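PDB 6ANY: Bm4233, isoform b from Brugia malayi, which probably binds sterols or related lipids as a secreted venom allergen-like protein of the CAP superfamily, and is a vaccine candidate for lymphatic filariasis. Local coordinates for residues Ile150-Asn153 with Thr159-Ala162; Met46-Trp51 with Lys194-Ser199. All blocks are in the same frame, centred on the assembly; numbering follows the deposited sequence.

Contact 1 of 2, residues Ile150-Asn153 with Thr159-Ala162; sequences IATN and TLIA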
ATOM      1  N   ILE A 150       8.833  -0.926  11.133  1.00 13.59           N
ATOM      2  CA  ILE A 150      10.171  -0.965  10.573  1.00 14.81           C
ATOM      3  C   ILE A 150      11.193  -1.474  11.575  1.00 14.02           C
ATOM      4  O   ILE A 150      11.203  -1.084  12.784  1.00 13.99           O
ATOM      5  CB  ILE A 150      10.550   0.455  10.123  1.00 16.32           C
ATOM      6  CG1 ILE A 150       9.684   0.864   8.926  1.00 17.92           C
ATOM      7  CG2 ILE A 150      12.015   0.511   9.711  1.00 16.03           C
ATOM      8  CD1 ILE A 150       9.717   2.379   8.639  1.00 18.43           C
ATOM      9  N   ALA A 151      12.110  -2.272  11.071  1.00 14.50           N
ATOM     10  CA  ALA A 151      13.215  -2.818  11.889  1.00 14.82           C
ATOM     11  C   ALA A 151      14.503  -2.597  11.158  1.00 15.96           C
ATOM     12  O   ALA A 151      14.616  -3.008  10.038  1.00 18.52           O
ATOM     13  CB  ALA A 151      13.017  -4.300  12.143  1.00 13.97           C
ATOM     14  N   THR A 152      15.483  -1.985  11.800  1.00 16.75           N
ATOM     15  CA  THR A 152      16.815  -1.822  11.231  1.00 17.60           C
ATOM     16  C   THR A 152      17.936  -2.408  12.041  1.00 16.06           C
ATOM     17  O   THR A 152      19.112  -2.142  11.763  1.00 16.48           O
ATOM     18  CB  THR A 152      17.113  -0.321  11.026  1.00 17.71           C
ATOM     19  OG1 THR A 152      16.792   0.425  12.217  1.00 18.56           O
ATOM     20  CG2 THR A 152      16.311   0.187   9.877  1.00 17.81           C
ATOM     21  N   ASN A 153      17.581  -3.196  13.033  1.00 16.52           N
ATOM     22  CA  ASN A 153      18.563  -3.906  13.872  1.00 16.67           C
ATOM     23  C   ASN A 153      18.853  -5.298  13.379  1.00 16.23           C
ATOM     24  O   ASN A 153      19.779  -5.936  13.884  1.00 16.33           O
ATOM     25  CB  ASN A 153      18.104  -4.046  15.314  1.00 17.10           C
ATOM     26  CG  ASN A 153      16.826  -4.805  15.400  1.00 16.30           C
ATOM     27  OD1 ASN A 153      15.819  -4.304  14.922  1.00 16.33           O
ATOM     28  ND2 ASN A 153      16.841  -5.987  15.988  1.00 15.91           N
ATOM     29  N   THR A 159      20.456  -5.277   7.911  1.00 15.47           N
ATOM     30  CA  THR A 159      19.261  -5.593   7.197  1.00 17.74           C
ATOM     31  C   THR A 159      18.077  -4.745   7.668  1.00 16.01           C
ATOM     32  O   THR A 159      17.838  -4.583   8.854  1.00 14.45           O
ATOM     33  CB  THR A 159      18.973  -7.109   7.310  1.00 20.58           C
ATOM     34  OG1 THR A 159      19.993  -7.789   6.572  1.00 22.49           O
ATOM     35  CG2 THR A 159      17.620  -7.484   6.725  1.00 20.90           C
ATOM     36  N   LEU A 160      17.363  -4.189   6.702  1.00 16.10           N
ATOM     37  CA  LEU A 160      16.207  -3.381   6.950  1.00 15.83           C
ATOM     38  C   LEU A 160      15.017  -4.155   6.541  1.00 15.04           C
ATOM     39  O   LEU A 160      15.013  -4.707   5.448  1.00 12.46           O
ATOM     40  CB  LEU A 160      16.267  -2.100   6.170  1.00 18.32           C
ATOM     41  CG  LEU A 160      15.004  -1.415   5.642  1.00 21.41           C
ATOM     42  CD1 LEU A 160      14.148  -0.917   6.801  1.00 24.56           C
ATOM     43  CD2 LEU A 160      15.408  -0.201   4.806  1.00 23.97           C
ATOM     44  N   ILE A 161      13.991  -4.154   7.410  1.00 13.67           N
ATOM     45  CA  ILE A 161      12.715  -4.804   7.106  1.00 14.24           C
ATOM     46  C   ILE A 161      11.594  -3.804   7.281  1.00 13.38           C
ATOM     47  O   ILE A 161      11.469  -3.194   8.319  1.00 13.99           O
ATOM     48  CB  ILE A 161      12.450  -6.029   8.069  1.00 14.71           C
ATOM     49  CG1 ILE A 161      13.530  -7.126   7.955  1.00 14.57           C
ATOM     50  CG2 ILE A 161      11.048  -6.605   7.915  1.00 14.19           C
ATOM     51  CD1 ILE A 161      13.207  -8.267   7.048  1.00 15.09           C
ATOM     52  N   ALA A 162      10.711  -3.720   6.316  1.00 12.76           N
ATOM     53  CA  ALA A 162       9.543  -2.888   6.467  1.00 12.89           C
ATOM     54  C   ALA A 162       8.273  -3.734   6.254  1.00 13.28           C
ATOM     55  O   ALA A 162       8.170  -4.460   5.292  1.00 13.91           O
ATOM     56  CB  ALA A 162       9.595  -1.752   5.486  1.00 13.25           C
TER
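Ala-151 and Ile-161 face each other as a hydrogen-bonded antiparallel pair. They join the two neighbouring inner strands of the mixed sheet in the CAP alpha-beta-alpha sandwich, and a short helix, 154-157, connects these strands. Ala-151 N donates a hydrogen bond to Ile-161 O at 3.0 Å. Ile-161 N returns a bond to Ala-151 O at 2.9 Å, with 169° at the hydrogen. The strands run nearly antiparallel, 170° apart. Ile-150 and Ala-162 form the next pair, non-hydrogen-bonded, and here Ile-150 CA lies 3.4 Å from Ile-161 O in a CA-H...O contact.

The Ile-150 side chain can be followed outward. Its CB is 4.2 Å from Ile-161 O, a loose contact at the base of the side chain. There the chain divides. With chi1 at -68°, CG1 sits beside the backbone N and CG2 lies anti to that N. CG2 heads for the Leu-160 methyl CD1 and stops 3.9 Å from it, the two side chains meeting at a slant. CG1 takes the other direction and passes 4.3 Å from Ala-162 CB. CD1 extends it further, away from the backbone. The same face is covered by helix 99-108, where Ala-99 touches both Ile-150 and Leu-160.

Leu-160 CD1 also has a second neighbour. The Thr-152 side chain lies alongside Leu-160 and points the same way. Thr-152 splits its roles by branch: OG1 is hydrogen-bonded to Glu-93 and Arg-96, outside the two strands. Its methyl, CG2, supplies the apolar contact, 3.9 Å from Leu-160 CD1.

Contact 2 of 2, residues Met46-Trp51 with Lys194-Ser199; sequences MLLLKW and KCAKKS. With SO4 (sulfate ion), chain D.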
ATOM      1  N   MET A  46     -11.873   5.440  -5.305  1.00 14.63           N
ATOM      2  CA  MET A  46     -10.597   4.958  -4.749  1.00 15.28           C
ATOM      3  C   MET A  46     -10.444   5.712  -3.427  1.00 14.90           C
ATOM      4  O   MET A  46     -10.339   6.924  -3.417  1.00 16.25           O
ATOM      5  CB  MET A  46      -9.458   5.240  -5.715  1.00 16.02           C
ATOM      6  CG  MET A  46      -8.047   5.067  -5.172  1.00 16.55           C
ATOM      7  SD  MET A  46      -7.622   3.313  -5.182  1.00 16.49           S
ATOM      8  CE  MET A  46      -7.210   3.068  -6.851  1.00 14.53           C
ATOM      9  N   LEU A  47     -10.458   4.975  -2.313  1.00 14.47           N
ATOM     10  CA  LEU A  47     -10.406   5.594  -0.980  1.00 14.02           C
ATOM     11  C   LEU A  47      -9.047   6.210  -0.640  1.00 14.21           C
ATOM     12  O   LEU A  47      -7.985   5.665  -1.008  1.00 15.27           O
ATOM     13  CB  LEU A  47     -10.818   4.583   0.106  1.00 13.71           C
ATOM     14  CG  LEU A  47     -12.252   4.055  -0.038  1.00 14.41           C
ATOM     15  CD1 LEU A  47     -12.593   2.991   0.990  1.00 15.07           C
ATOM     16  CD2 LEU A  47     -13.288   5.214  -0.041  1.00 14.48           C
ATOM     17  N   LEU A  48      -9.088   7.328   0.083  1.00 13.19           N
ATOM     18  CA  LEU A  48      -7.900   7.979   0.549  1.00 13.61           C
ATOM     19  C   LEU A  48      -7.377   7.243   1.824  1.00 14.01           C
ATOM     20  O   LEU A  48      -8.056   7.135   2.843  1.00 12.80           O
ATOM     21  CB  LEU A  48      -8.179   9.429   0.837  1.00 13.87           C
ATOM     22  CG  LEU A  48      -6.966  10.355   1.019  1.00 14.24           C
ATOM     23  CD1 LEU A  48      -7.238  11.776   0.556  1.00 15.03           C
ATOM     24  CD2 LEU A  48      -6.595  10.474   2.470  1.00 15.79           C
ATOM     25  N   LEU A  49      -6.176   6.712   1.734  1.00 14.27           N
ATOM     26  CA  LEU A  49      -5.596   5.963   2.872  1.00 14.62           C
ATOM     27  C   LEU A  49      -5.363   6.829   4.099  1.00 13.19           C
ATOM     28  O   LEU A  49      -4.926   7.942   3.996  1.00 14.16           O
ATOM     29  CB  LEU A  49      -4.306   5.240   2.490  1.00 14.28           C
ATOM     30  CG  LEU A  49      -4.362   4.300   1.314  1.00 14.28           C
ATOM     31  CD1 LEU A  49      -2.972   3.686   1.077  1.00 14.03           C
ATOM     32  CD2 LEU A  49      -5.390   3.201   1.535  1.00 14.83           C
ATOM     33  N   LYS A  50      -5.734   6.308   5.267  1.00 14.64           N
ATOM     34  CA  LYS A  50      -5.474   6.974   6.547  1.00 15.35           C
ATOM     35  C   LYS A  50      -4.497   6.066   7.304  1.00 14.45           C
ATOM     36  O   LYS A  50      -4.594   4.825   7.240  1.00 14.65           O
ATOM     37  CB  LYS A  50      -6.755   7.056   7.384  1.00 19.22           C
ATOM     38  CG  LYS A  50      -7.961   7.768   6.766  1.00 20.76           C
ATOM     39  CD  LYS A  50      -7.710   9.252   6.653  1.00 22.10           C
ATOM     40  CE  LYS A  50      -7.715   9.849   8.043  1.00 26.71           C
ATOM     41  NZ  LYS A  50      -7.397  11.299   8.090  1.00 27.61           N
ATOM     42  N   TRP A  51      -3.613   6.674   8.071  1.00 13.57           N
ATOM     43  CA  TRP A  51      -2.753   5.991   8.968  1.00 14.16           C
ATOM     44  C   TRP A  51      -3.500   5.447  10.137  1.00 14.84           C
ATOM     45  O   TRP A  51      -4.266   6.185  10.811  1.00 17.12           O
ATOM     46  CB  TRP A  51      -1.625   6.893   9.466  1.00 14.49           C
ATOM     47  CG  TRP A  51      -0.518   6.094  10.152  1.00 14.11           C
ATOM     48  CD1 TRP A  51      -0.414   5.881  11.461  1.00 14.58           C
ATOM     49  CD2 TRP A  51       0.575   5.362   9.545  1.00 13.50           C
ATOM     50  NE1 TRP A  51       0.657   5.063  11.753  1.00 13.46           N
ATOM     51  CE2 TRP A  51       1.314   4.788  10.590  1.00 13.14           C
ATOM     52  CE3 TRP A  51       1.043   5.215   8.244  1.00 13.56           C
ATOM     53  CZ2 TRP A  51       2.465   4.047  10.379  1.00 13.06           C
ATOM     54  CZ3 TRP A  51       2.211   4.480   8.053  1.00 13.77           C
ATOM     55  CH2 TRP A  51       2.893   3.904   9.127  1.00 12.28           C
ATOM     56  N   LYS A 194     -17.788  12.036   0.677  1.00 18.34           N
ATOM     57  CA  LYS A 194     -16.788  13.028   0.900  1.00 17.57           C
ATOM     58  C   LYS A 194     -15.621  12.822  -0.035  1.00 17.93           C
ATOM     59  O   LYS A 194     -15.039  11.719  -0.096  1.00 16.25           O
ATOM     60  CB  LYS A 194     -16.338  13.014   2.365  1.00 18.42           C
ATOM     61  CG  LYS A 194     -15.443  14.167   2.726  1.00 18.51           C
ATOM     62  CD  LYS A 194     -16.230  15.435   2.631  1.00 18.95           C
ATOM     63  CE  LYS A 194     -15.369  16.676   2.858  1.00 19.62           C
ATOM     64  NZ  LYS A 194     -15.009  17.364   1.599  1.00 20.32           N
ATOM     65  N   CYS A 195     -15.279  13.882  -0.775  1.00 18.45           N
ATOM     66  CA  CYS A 195     -14.279  13.793  -1.840  1.00 18.49           C
ATOM     67  C   CYS A 195     -13.122  14.691  -1.486  1.00 18.61           C
ATOM     68  O   CYS A 195     -13.324  15.839  -1.060  1.00 17.58           O
ATOM     69  CB  CYS A 195     -14.883  14.214  -3.206  1.00 19.26           C
ATOM     70  SG  CYS A 195     -13.640  14.443  -4.507  1.00 21.66           S
ATOM     71  N   ALA A 196     -11.907  14.164  -1.666  1.00 18.78           N
ATOM     72  CA  ALA A 196     -10.712  14.942  -1.576  1.00 18.47           C
ATOM     73  C   ALA A 196     -10.449  15.440  -2.965  1.00 18.65           C
ATOM     74  O   ALA A 196      -9.977  14.678  -3.814  1.00 19.26           O
ATOM     75  CB  ALA A 196      -9.581  14.076  -1.113  1.00 21.73           C
ATOM     76  N   LYS A 197     -10.803  16.688  -3.223  1.00 20.62           N
ATOM     77  CA  LYS A 197     -10.865  17.244  -4.577  1.00 22.41           C
ATOM     78  C   LYS A 197      -9.443  17.384  -5.208  1.00 22.66           C
ATOM     79  O   LYS A 197      -9.305  17.156  -6.391  1.00 18.90           O
ATOM     80  CB  LYS A 197     -11.618  18.572  -4.571  1.00 26.25           C
ATOM     81  CG  LYS A 197     -11.827  19.239  -5.936  1.00 29.74           C
ATOM     82  CD  LYS A 197     -12.812  20.429  -5.834  1.00 31.94           C
ATOM     83  CE  LYS A 197     -13.181  21.025  -7.198  1.00 36.04           C
ATOM     84  NZ  LYS A 197     -13.768  19.975  -8.087  1.00 41.51           N
ATOM     85  N   LYS A 198      -8.439  17.759  -4.421  1.00 21.08           N
ATOM     86  CA  LYS A 198      -7.084  17.843  -4.920  1.00 26.32           C
ATOM     87  C   LYS A 198      -6.598  16.534  -5.490  1.00 22.94           C
ATOM     88  O   LYS A 198      -6.003  16.536  -6.544  1.00 20.70           O
ATOM     89  CB  LYS A 198      -6.069  18.300  -3.853  1.00 34.03           C
ATOM     90  CG  LYS A 198      -5.928  19.814  -3.731  1.00 42.84           C
ATOM     91  CD  LYS A 198      -4.961  20.174  -2.605  1.00 49.15           C
ATOM     92  CE  LYS A 198      -5.556  19.899  -1.217  1.00 53.76           C
ATOM     93  NZ  LYS A 198      -6.022  21.150  -0.548  1.00 55.93           N
ATOM     94  N   SER A 199      -6.904  15.428  -4.825  1.00 19.85           N
ATOM     95  CA  SER A 199      -6.410  14.144  -5.279  1.00 18.74           C
ATOM     96  C   SER A 199      -7.415  13.392  -6.131  1.00 17.07           C
ATOM     97  O   SER A 199      -7.043  12.487  -6.855  1.00 17.22           O
ATOM     98  CB  SER A 199      -5.957  13.317  -4.070  1.00 17.22           C
ATOM     99  OG  SER A 199      -7.017  13.026  -3.220  1.00 17.13           O
TER
HETATM  100  S   SO4 D 307      -9.659  18.760  -0.520  1.00 35.19           S
HETATM  101  O1  SO4 D 307      -9.261  19.772   0.476  1.00 38.85           O
HETATM  102  O2  SO4 D 307      -9.037  17.509  -0.085  1.00 35.15           O
HETATM  103  O3  SO4 D 307     -11.120  18.522  -0.661  1.00 32.26           O
HETATM  104  O4  SO4 D 307      -9.002  19.157  -1.777  1.00 39.49           O
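Leu-48 meets Ala-196 methyl to methyl, with CD1 and CB 3.7 Å apart. At this small apolar touch the loop before strand 50-51 of the CAP domain meets the weakly bonded first strand, 195-196, of the C-terminal, cysteine-rich beta hairpin 195-196/201-202. Leu-48 CG is anti to the backbone N (chi1 -166°). This extends the side chain toward the hairpin, where CD1 is the branch that touches. The same methyl lies 4.0 Å from Ser-199 OG, so it touches both ends of the turn 196-199.

That turn is the next shell. Lys-197 and Lys-198 have helical backbone angles, and Ser-199 N makes a weak bond of 3.3 Å back to Ala-196 O. The consecutive amides of the two lysines are therefore available to one anion. A sulfate, probably from the crystallisation liquor, takes both. Lys-197 N donates to its O3, and Lys-198 N to its O4. Arg-203 NH2 adds a third hydrogen bond, so the ion is gripped by main chain and side chain together. Sulfate O2 lies 3.6 Å from Ala-196 CB, the methyl that also meets Leu-48.

Further out, backbone bonds from Met-46 and Leu-48 to Cys-202 hold the loop on the second hairpin strand. Cys-195 is tied to Cys-184 by a disulfide, and Ser-199 O accepts a bond from Ser-25 OG of helix 10-28. Lys-198 bends at its third and fourth torsions and curls back beside the sulfate, leaving NZ 3.7 Å from O1.

Overall arrangement
From the N terminus the chain first runs through helix 10-28 and then reaches residues 46-51, the first half of contact 2. Its partner, 194-199, comes more than 140 residues later, so contact 2 closes a very long loop. Contact 1 is nested within that loop and is local, with five residues between its segments. The two do not cross. Both reach the same mixed sheet, where strand 50-51 lies parallel to strand 145-153. Their centres are about 29 Å apart, on opposite sides of the chain's centre. Contact 1 joins inner strands of the CAP domain; contact 2 brings the cysteine-rich C-terminal part back to an early loop.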